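Neck appendage protein (Bacillus phage GA-1, PDB 3GUD) carries at its C-terminal end an intramolecular chaperone domain, the trimeric part described here, that mediates triple-beta-helix folding. Local coordinates at residues 32-36 and 37-41. Residues are numbered along the deposited sequence; the frame is centred on the assembly and turned at random.
Sequences DAVDE and KGEEA
Val-34, midway along the short helix 31-37, can be followed from CB outward against the loop that comes after it. CB lies 4.2 Å from Gly-38 O, and from there the two methyls part company. With CG1 anti to the backbone N (chi1 165°), that branch stands 4.1 Å from Glu-39 OE2, and the Val-34 side chain crosses that of Glu-39 at a slant. CG2, lying beside the backbone N, instead meets the CB of buried Ala-41 at 3.7 Å. Ala-41 CB is touched by a second side chain as well, Ala-33 CB lying 3.8 Å from it. The contact lies at the C-terminal end of the helix: Lys-37 N donates to Ala-33 O (2.7 Å, N-H...O angle 162°), an i to i+4 bond, and Gly-38 then leaves helical geometry with positive phi (56°). Helix 31-37 and the loop after it join strands 26-30 and 44-46, an antiparallel pair, within the chaperone domain. The Lys-37 chain bends at chi3, and its CE comes within 4.1 Å of Ala-33 CB. The Glu-39 carboxylate is anchored elsewhere, through a salt bridge from OE1 to Lys-29, while Val-34 also packs on Thr-7 of a neighbouring subunit.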
ATOM      1  N   ASP A  32      21.607   5.151  -5.450  1.00 49.91           N
ATOM      2  CA  ASP A  32      22.145   4.540  -4.247  1.00 49.76           C
ATOM      3  C   ASP A  32      22.673   3.152  -4.565  1.00 51.37           C
ATOM      4  O   ASP A  32      23.871   2.870  -4.468  1.00 49.42           O
ATOM      5  CB  ASP A  32      20.990   4.387  -3.259  1.00 49.20           C
ATOM      6  CG  ASP A  32      21.371   4.753  -1.871  1.00 51.63           C
ATOM      7  OD1 ASP A  32      22.557   5.067  -1.664  1.00 55.54           O
ATOM      8  OD2 ASP A  32      20.483   4.737  -0.994  1.00 56.80           O
ATOM      9  N   ALA A  33      21.731   2.291  -4.937  1.00 49.49           N
ATOM     10  CA  ALA A  33      21.984   0.892  -5.200  1.00 48.68           C
ATOM     11  C   ALA A  33      22.968   0.734  -6.349  1.00 48.45           C
ATOM     12  O   ALA A  33      23.812  -0.163  -6.348  1.00 46.03           O
ATOM     13  CB  ALA A  33      20.669   0.190  -5.523  1.00 43.04           C
ATOM     14  N   VAL A  34      22.864   1.617  -7.333  1.00 45.80           N
ATOM     15  CA  VAL A  34      23.585   1.390  -8.569  1.00 45.29           C
ATOM     16  C   VAL A  34      25.087   1.539  -8.396  1.00 47.50           C
ATOM     17  O   VAL A  34      25.863   0.755  -8.946  1.00 49.71           O
ATOM     18  CB  VAL A  34      23.084   2.270  -9.704  1.00 40.82           C
ATOM     19  CG1 VAL A  34      24.082   2.255 -10.813  1.00 40.71           C
ATOM     20  CG2 VAL A  34      21.758   1.754 -10.210  1.00 40.17           C
ATOM     21  N   ASP A  35      25.505   2.529  -7.623  1.00 46.99           N
ATOM     22  CA  ASP A  35      26.920   2.676  -7.323  1.00 46.39           C
ATOM     23  C   ASP A  35      27.402   1.578  -6.387  1.00 47.16           C
ATOM     24  O   ASP A  35      28.586   1.255  -6.359  1.00 50.98           O
ATOM     25  CB  ASP A  35      27.187   4.066  -6.773  1.00 47.70           C
ATOM     26  CG  ASP A  35      26.782   5.136  -7.753  1.00 52.10           C
ATOM     27  OD1 ASP A  35      26.773   4.818  -8.964  1.00 49.69           O
ATOM     28  OD2 ASP A  35      26.460   6.269  -7.330  1.00 53.96           O
ATOM     29  N   GLU A  36      26.468   0.983  -5.653  1.00 48.97           N
ATOM     30  CA  GLU A  36      26.761  -0.172  -4.812  1.00 48.97           C
ATOM     31  C   GLU A  36      26.953  -1.469  -5.609  1.00 47.69           C
ATOM     32  O   GLU A  36      27.986  -2.119  -5.499  1.00 50.10           O
ATOM     33  CB  GLU A  36      25.662  -0.368  -3.761  1.00 48.77           C
ATOM     34  CG  GLU A  36      26.005   0.190  -2.384  1.00 50.44           C
ATOM     35  CD  GLU A  36      24.817   0.873  -1.709  1.00 61.01           C
ATOM     36  OE1 GLU A  36      23.690   0.790  -2.254  1.00 58.72           O
ATOM     37  OE2 GLU A  36      25.010   1.503  -0.640  1.00 66.29           O
ATOM     38  N   LYS A  37      25.964  -1.852  -6.405  1.00 46.54           N
ATOM     39  CA  LYS A  37      26.000  -3.164  -7.026  1.00 40.76           C
ATOM     40  C   LYS A  37      26.015  -3.089  -8.540  1.00 43.54           C
ATOM     41  O   LYS A  37      25.693  -4.062  -9.210  1.00 44.74           O
ATOM     42  CB  LYS A  37      24.793  -3.970  -6.572  1.00 40.32           C
ATOM     43  CG  LYS A  37      24.619  -3.990  -5.079  1.00 41.41           C
ATOM     44  CD  LYS A  37      23.261  -4.580  -4.693  1.00 51.48           C
ATOM     45  CE  LYS A  37      22.084  -3.675  -5.116  1.00 49.09           C
ATOM     46  NZ  LYS A  37      20.758  -4.250  -4.729  1.00 45.89           N
ATOM     47  N   GLY A  38      26.388  -1.940  -9.088  1.00 43.33           N
ATOM     48  CA  GLY A  38      26.299  -1.742 -10.524  1.00 42.21           C
ATOM     49  C   GLY A  38      24.885  -1.979 -11.032  1.00 41.40           C
ATOM     50  O   GLY A  38      23.913  -1.778 -10.301  1.00 43.07           O
ATOM     51  N   GLU A  39      24.758  -2.405 -12.284  1.00 41.44           N
ATOM     52  CA  GLU A  39      23.442  -2.677 -12.859  1.00 39.67           C
ATOM     53  C   GLU A  39      22.881  -4.030 -12.381  1.00 40.34           C
ATOM     54  O   GLU A  39      21.935  -4.593 -12.949  1.00 37.45           O
ATOM     55  CB  GLU A  39      23.489  -2.547 -14.377  1.00 36.29           C
ATOM     56  CG  GLU A  39      23.547  -1.096 -14.843  1.00 37.24           C
ATOM     57  CD  GLU A  39      22.442  -0.210 -14.250  1.00 37.90           C
ATOM     58  OE1 GLU A  39      21.494  -0.734 -13.628  1.00 40.15           O
ATOM     59  OE2 GLU A  39      22.518   1.027 -14.406  1.00 37.25           O
ATOM     60  N   GLU A  40      23.502  -4.528 -11.320  1.00 38.99           N
ATOM     61  CA  GLU A  40      22.997  -5.623 -10.518  1.00 39.73           C
ATOM     62  C   GLU A  40      21.752  -5.109  -9.789  1.00 44.42           C
ATOM     63  O   GLU A  40      20.895  -5.888  -9.338  1.00 44.13           O
ATOM     64  CB  GLU A  40      24.069  -5.964  -9.489  1.00 40.18           C
ATOM     65  CG  GLU A  40      24.168  -7.400  -9.057  1.00 41.74           C
ATOM     66  CD  GLU A  40      25.509  -7.703  -8.385  1.00 46.54           C
ATOM     67  OE1 GLU A  40      26.407  -6.815  -8.373  1.00 43.52           O
ATOM     68  OE2 GLU A  40      25.661  -8.838  -7.876  1.00 47.57           O
ATOM     69  N   ALA A  41      21.680  -3.784  -9.678  1.00 41.70           N
ATOM     70  CA  ALA A  41      20.625  -3.089  -8.948  1.00 41.14           C
ATOM     71  C   ALA A  41      19.238  -3.322  -9.537  1.00 39.48           C
ATOM     72  O   ALA A  41      19.037  -3.198 -10.746  1.00 39.61           O
ATOM     73  CB  ALA A  41      20.930  -1.611  -8.898  1.00 41.63           C
TER